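Local coordinates for SusD-like carbohydrate binding protein BF1063 (Bacteroides fragilis NCTC 9343, PDB 3I4G) that probably binds carbohydrate at the outer membrane, as a SusD-family protein of a gut Bacteroides, at residues A[57-62]-A[74-79]; A[64-69]-A[280-285]. All blocks are in the same frame, centred on the assembly; numbering follows the deposited sequence.

Contact 1: residues A[57-62]-A[74-79]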
loop_
_atom_site.group_PDB
_atom_site.type_symbol
_atom_site.label_atom_id
_atom_site.label_comp_id
_atom_site.label_asym_id
_atom_site.label_seq_id
_atom_site.Cartn_x
_atom_site.Cartn_y
_atom_site.Cartn_z
ATOM N N GLU A 57 5.491 -3.128 0.791
ATOM C CA GLU A 57 6.622 -2.253 0.521
ATOM C C GLU A 57 7.938 -3.030 0.595
ATOM O O GLU A 57 8.927 -2.631 -0.025
ATOM C CB GLU A 57 6.646 -1.058 1.490
ATOM C CG GLU A 57 7.047 0.223 0.848
ATOM C CD GLU A 57 5.954 0.917 0.085
ATOM O OE1 GLU A 57 4.938 0.314 -0.283
ATOM O OE2 GLU A 57 6.139 2.077 -0.217
ATOM N N HIS A 58 7.956 -4.120 1.339
ATOM C CA HIS A 58 9.132 -4.997 1.400
ATOM C C HIS A 58 9.505 -5.650 0.088
ATOM O O HIS A 58 10.628 -6.162 -0.049
ATOM C CB HIS A 58 8.941 -6.138 2.428
ATOM C CG HIS A 58 8.638 -5.672 3.805
ATOM N ND1 HIS A 58 8.324 -6.543 4.826
ATOM C CD2 HIS A 58 8.510 -4.423 4.311
ATOM C CE1 HIS A 58 8.080 -5.841 5.925
ATOM N NE2 HIS A 58 8.163 -4.554 5.637
ATOM N N LEU A 59 8.577 -5.649 -0.867
ATOM C CA LEU A 59 8.791 -6.217 -2.179
ATOM C C LEU A 59 9.287 -5.185 -3.165
ATOM O O LEU A 59 9.496 -5.503 -4.334
ATOM C CB LEU A 59 7.454 -6.768 -2.694
ATOM C CG LEU A 59 6.729 -7.740 -1.768
ATOM C CD1 LEU A 59 5.447 -8.273 -2.462
ATOM C CD2 LEU A 59 7.627 -8.898 -1.285
ATOM N N SER A 60 9.419 -3.942 -2.723
ATOM C CA SER A 60 9.755 -2.818 -3.569
ATOM C C SER A 60 11.137 -2.264 -3.245
ATOM O O SER A 60 11.782 -2.687 -2.293
ATOM C CB SER A 60 8.729 -1.684 -3.394
ATOM O OG SER A 60 8.922 -0.955 -2.211
ATOM N N ASP A 61 11.540 -1.292 -4.045
ATOM C CA ASP A 61 12.767 -0.541 -3.851
ATOM C C ASP A 61 12.753 0.376 -2.612
ATOM O O ASP A 61 13.787 0.928 -2.279
ATOM C CB ASP A 61 13.161 0.233 -5.138
ATOM C CG ASP A 61 12.063 1.095 -5.715
ATOM O OD1 ASP A 61 10.862 0.898 -5.386
ATOM O OD2 ASP A 61 12.379 1.941 -6.570
ATOM N N ASN A 62 11.618 0.503 -1.953
ATOM C CA ASN A 62 11.496 1.337 -0.772
ATOM C C ASN A 62 11.891 0.690 0.532
ATOM O O ASN A 62 12.177 1.414 1.500
ATOM C CB ASN A 62 10.036 1.830 -0.597
ATOM C CG ASN A 62 9.627 2.937 -1.536
ATOM O OD1 ASN A 62 10.452 3.523 -2.229
ATOM N ND2 ASN A 62 8.347 3.278 -1.494
ATOM N N PHE A 74 9.611 -12.062 0.810
ATOM C CA PHE A 74 10.614 -11.311 0.053
ATOM C C PHE A 74 10.896 -11.947 -1.305
ATOM O O PHE A 74 11.124 -11.248 -2.313
ATOM C CB PHE A 74 11.893 -11.197 0.904
ATOM C CG PHE A 74 13.010 -10.482 0.220
ATOM C CD1 PHE A 74 13.102 -9.083 0.260
ATOM C CD2 PHE A 74 13.977 -11.184 -0.459
ATOM C CE1 PHE A 74 14.163 -8.420 -0.374
ATOM C CE2 PHE A 74 15.037 -10.518 -1.042
ATOM C CZ PHE A 74 15.118 -9.149 -0.988
ATOM N N LYS A 75 10.812 -13.268 -1.381
ATOM C CA LYS A 75 11.077 -13.966 -2.620
ATOM C C LYS A 75 10.047 -13.665 -3.713
ATOM O O LYS A 75 10.327 -13.945 -4.866
ATOM C CB LYS A 75 11.169 -15.470 -2.399
ATOM C CG LYS A 75 12.378 -15.879 -1.634
ATOM C CD LYS A 75 12.440 -17.409 -1.593
ATOM C CE LYS A 75 13.595 -17.910 -0.789
ATOM N NZ LYS A 75 13.715 -19.402 -0.842
ATOM N N ILE A 76 8.889 -13.101 -3.387
ATOM C CA ILE A 76 7.892 -12.777 -4.401
ATOM C C ILE A 76 8.504 -11.925 -5.492
ATOM O O ILE A 76 8.184 -12.138 -6.677
ATOM C CB ILE A 76 6.686 -12.064 -3.766
ATOM C CG1 ILE A 76 5.875 -13.108 -2.983
ATOM C CG2 ILE A 76 5.833 -11.411 -4.848
ATOM C CD1 ILE A 76 4.778 -12.539 -2.131
ATOM N N SER A 77 9.363 -10.954 -5.156
ATOM C CA SER A 77 9.942 -10.082 -6.182
ATOM C C SER A 77 11.460 -10.071 -6.225
ATOM O O SER A 77 12.040 -9.190 -6.874
ATOM C CB SER A 77 9.426 -8.659 -6.000
ATOM O OG SER A 77 9.847 -8.142 -4.779
ATOM N N SER A 78 12.130 -11.043 -5.616
ATOM C CA SER A 78 13.602 -11.066 -5.650
ATOM C C SER A 78 14.208 -11.929 -6.742
ATOM O O SER A 78 15.437 -11.954 -6.876
ATOM C CB SER A 78 14.135 -11.553 -4.321
ATOM O OG SER A 78 13.863 -12.950 -4.167
ATOM N N GLY A 79 13.381 -12.628 -7.496
ATOM C CA GLY A 79 13.847 -13.548 -8.527
ATOM C C GLY A 79 13.702 -15.013 -8.128
ATOM O O GLY A 79 14.082 -15.884 -8.885
#

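Contact 2: residues A[64-69]-A[280-285]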
loop_
_atom_site.group_PDB
_atom_site.type_symbol
_atom_site.label_atom_id
_atom_site.label_comp_id
_atom_site.label_asym_id
_atom_site.label_seq_id
_atom_site.Cartn_x
_atom_site.Cartn_y
_atom_site.Cartn_z
ATOM N N PHE A 64 12.657 -3.306 2.972
ATOM C CA PHE A 64 13.197 -4.652 3.118
ATOM C C PHE A 64 12.471 -5.338 4.259
ATOM O O PHE A 64 12.025 -4.706 5.208
ATOM C CB PHE A 64 14.682 -4.546 3.397
ATOM C CG PHE A 64 15.415 -5.866 3.549
ATOM C CD1 PHE A 64 15.691 -6.617 2.422
ATOM C CD2 PHE A 64 15.939 -6.278 4.753
ATOM C CE1 PHE A 64 16.412 -7.830 2.508
ATOM C CE2 PHE A 64 16.661 -7.455 4.844
ATOM C CZ PHE A 64 16.901 -8.238 3.717
ATOM N N ASP A 65 12.372 -6.656 4.160
ATOM C CA ASP A 65 11.748 -7.474 5.193
ATOM C C ASP A 65 12.818 -7.947 6.166
ATOM O O ASP A 65 13.786 -8.556 5.735
ATOM C CB ASP A 65 11.065 -8.674 4.529
ATOM C CG ASP A 65 10.114 -9.366 5.430
ATOM O OD1 ASP A 65 10.560 -10.037 6.352
ATOM O OD2 ASP A 65 8.887 -9.254 5.259
ATOM N N ARG A 66 12.656 -7.673 7.460
ATOM C CA ARG A 66 13.679 -8.076 8.452
ATOM C C ARG A 66 13.941 -9.564 8.386
ATOM O O ARG A 66 15.003 -9.991 8.802
ATOM C CB ARG A 66 13.240 -7.698 9.869
ATOM C CG ARG A 66 14.366 -7.685 10.919
ATOM C CD ARG A 66 13.899 -8.081 12.333
ATOM N NE ARG A 66 13.539 -9.483 12.307
ATOM C CZ ARG A 66 12.336 -9.984 12.458
ATOM N NH1 ARG A 66 11.310 -9.256 12.889
ATOM N NH2 ARG A 66 12.177 -11.287 12.267
ATOM N N ARG A 67 12.947 -10.372 7.990
ATOM C CA ARG A 67 13.145 -11.832 7.931
ATOM C C ARG A 67 14.187 -12.213 6.873
ATOM O O ARG A 67 14.697 -13.336 6.906
ATOM C CB ARG A 67 11.827 -12.576 7.704
ATOM C CG ARG A 67 10.868 -12.358 8.873
ATOM C CD ARG A 67 9.454 -12.790 8.646
ATOM N NE ARG A 67 8.836 -11.988 7.607
ATOM C CZ ARG A 67 7.562 -12.021 7.276
ATOM N NH1 ARG A 67 6.726 -12.870 7.861
ATOM N NH2 ARG A 67 7.120 -11.213 6.334
ATOM N N GLY A 68 14.507 -11.302 5.953
ATOM C CA GLY A 68 15.618 -11.518 5.062
ATOM C C GLY A 68 15.361 -12.138 3.712
ATOM O O GLY A 68 14.225 -12.446 3.323
ATOM N N GLU A 69 16.464 -12.344 3.001
ATOM C CA GLU A 69 16.433 -12.757 1.610
ATOM C C GLU A 69 15.901 -14.151 1.400
ATOM O O GLU A 69 15.452 -14.444 0.284
ATOM C CB GLU A 69 17.842 -12.648 1.006
ATOM C CG GLU A 69 18.356 -11.197 0.904
ATOM C CD GLU A 69 19.836 -11.145 0.825
ATOM O OE1 GLU A 69 20.500 -11.478 1.837
ATOM O OE2 GLU A 69 20.345 -10.717 -0.227
ATOM N N LEU A 280 9.982 -5.485 12.105
ATOM C CA LEU A 280 9.858 -6.249 10.838
ATOM C C LEU A 280 9.962 -5.365 9.596
ATOM O O LEU A 280 10.488 -5.796 8.587
ATOM C CB LEU A 280 8.558 -7.055 10.827
ATOM C CG LEU A 280 8.373 -7.983 9.616
ATOM C CD1 LEU A 280 9.542 -8.934 9.452
ATOM C CD2 LEU A 280 7.069 -8.774 9.681
ATOM N N VAL A 281 9.414 -4.140 9.659
ATOM C CA VAL A 281 9.357 -3.183 8.519
ATOM C C VAL A 281 10.585 -2.290 8.478
ATOM O O VAL A 281 10.805 -1.532 9.395
ATOM C CB VAL A 281 8.086 -2.317 8.592
ATOM C CG1 VAL A 281 8.036 -1.385 7.391
ATOM C CG2 VAL A 281 6.869 -3.204 8.681
ATOM N N ASN A 282 11.443 -2.418 7.447
ATOM C CA ASN A 282 12.728 -1.707 7.380
ATOM C C ASN A 282 12.921 -0.892 6.086
ATOM O O ASN A 282 13.272 -1.451 5.041
ATOM C CB ASN A 282 13.884 -2.736 7.465
ATOM C CG ASN A 282 13.899 -3.638 8.703
ATOM O OD1 ASN A 282 14.619 -4.627 8.696
ATOM N ND2 ASN A 282 13.207 -3.265 9.792
ATOM N N PRO A 283 12.675 0.426 6.119
ATOM C CA PRO A 283 12.928 1.249 4.930
ATOM C C PRO A 283 14.356 1.138 4.451
ATOM O O PRO A 283 15.262 0.928 5.232
ATOM C CB PRO A 283 12.599 2.668 5.416
ATOM C CG PRO A 283 11.623 2.460 6.562
ATOM C CD PRO A 283 12.101 1.189 7.224
ATOM N N ALA A 284 14.541 1.266 3.150
ATOM C CA ALA A 284 15.833 1.155 2.513
ATOM C C ALA A 284 16.453 2.486 2.128
ATOM O O ALA A 284 15.775 3.511 1.983
ATOM C CB ALA A 284 15.699 0.321 1.235
ATOM N N ALA A 285 17.764 2.467 1.899
ATOM C CA ALA A 285 18.502 3.659 1.462
ATOM C C ALA A 285 17.895 4.292 0.224
ATOM O O ALA A 285 17.877 5.510 0.124
ATOM C CB ALA A 285 19.994 3.344 1.193
#

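Contact 1: residues A[57-62]-A[74-79]
Leu59, at the end of a 3-10 turn, comes closest to Ser77 near the end of helix 72-78, their CA atoms 5.7 Å apart. One hydrogen bond joins the two segments: Ser77 OG donates to Leu59 O at 2.7 Å. The hydroxyl stands between its own backbone N and carbonyl carbon (chi1 64°), which points it at the turn, and it meets the carbonyl oxygen slightly tilted from the carbonyl plane. Most of the rest is apolar. The Leu59 side chain crosses that of Ile76 obliquely, Leu59 CD1 lying 4.0 Å from Ile76 CG2, with Leu59 CD2 4.1 Å from Phe74 CA. Ile76 also packs on Tyr455 and on Phe87 and Ile88 of helix 86-109, which places this cluster among the helices of the SusD fold. Phe74 brings CD1 to 3.8 Å from His58 O, an oblique approach to the ring; that same oxygen accepts a hydrogen bond from Arg503 NH2. Beyond Leu59 the loop braces itself. Ser60 OG donates to Glu57 O at 2.8 Å and accepts from Asn62 N, closing an ST turn, while Asn62 ND2 reaches Glu57 OE2 from above the carboxylate plane; OE2 also accepts from Met450 N. Glu57 O thus takes both the N and the OG of Ser60. With every touching residue buried, the serine hydroxyl and the leucine carbonyl satisfy each other where water would have poor access, and the one hydrogen bond across the two segments joins the helix to the turn.

Contact 2: residues A[64-69]-A[280-285]
Asp65 OD1 is gripped twice by Arg67, through the backbone N and through NE, both at 2.9 Å, and Leu280 CD1 lies 3.4 Å from the same oxygen. The backbone N uses the anti lone pair and closes an Asx turn, nested in the type I turn from Asp65 to Gly68 that ends a two-stranded antiparallel ladder, 63-65 with 281-283. Arg67 NH2 completes a side-on salt bridge to Asp65 OD2 at 2.8 Å; both oxygens lie close to the guanidinium plane, while NE and NH2 come on the syn side, somewhat out of the carboxylate plane. Both members of the pair have further partners: His58 ND1 bonds OD2, Arg67 NH2 also meets His51 NE2, and NH1 bonds the carbonyl O of Tyr42. In the ladder, Phe64 and Asn282 form the hydrogen-bonded pair: Phe64 N gives to Asn282 O at 2.8 Å, and Asn282 N returns a longer bond to Phe64 O. Arg66 N extends the pairing to Leu280 O at 3.1 Å with an N-H...O angle of 164°. Leu280 lies against the Asp65-Arg67 pair. With CG anti to the backbone N (chi1 -175°), it sends CD1 to Asp65 and Arg67 and sets CD2 over the centre of one face of the Arg67 guanidinium, 4.0 Å above its plane. Arg66 crosses Leu280 at about a right angle; its NH1 bonds the carbonyl of Trp278, and its NH2 forms a salt bridge with a sulfonate oxygen of a bound HEPES molecule, probably from the crystallisation liquor. Asn282 OD1, which accepts from Arg357 N, lies at the edge of the Phe64 ring and touches Arg66 CB at 3.6 Å.

Overall arrangement
The centres of the two contacts lie about 9 Å apart on the same side of the chain's centre, and their segments alternate along the sequence: 57-62, 64-69, 74-79, then 280-285. Contact 1 is local, linking the turn before strand 63-65 to helix 72-78 after it; contact 2 pairs that strand with 281-283, more than 200 residues later. They are joined directly by a probable hydrogen bond between Asn62 O and Ala284 N, by the Phe74 and Phe64 rings meeting at about 75°, and by the pairing of His58 with Asp65. The short ladder thus ties the N-terminal part of the chain to the later SusD-family region.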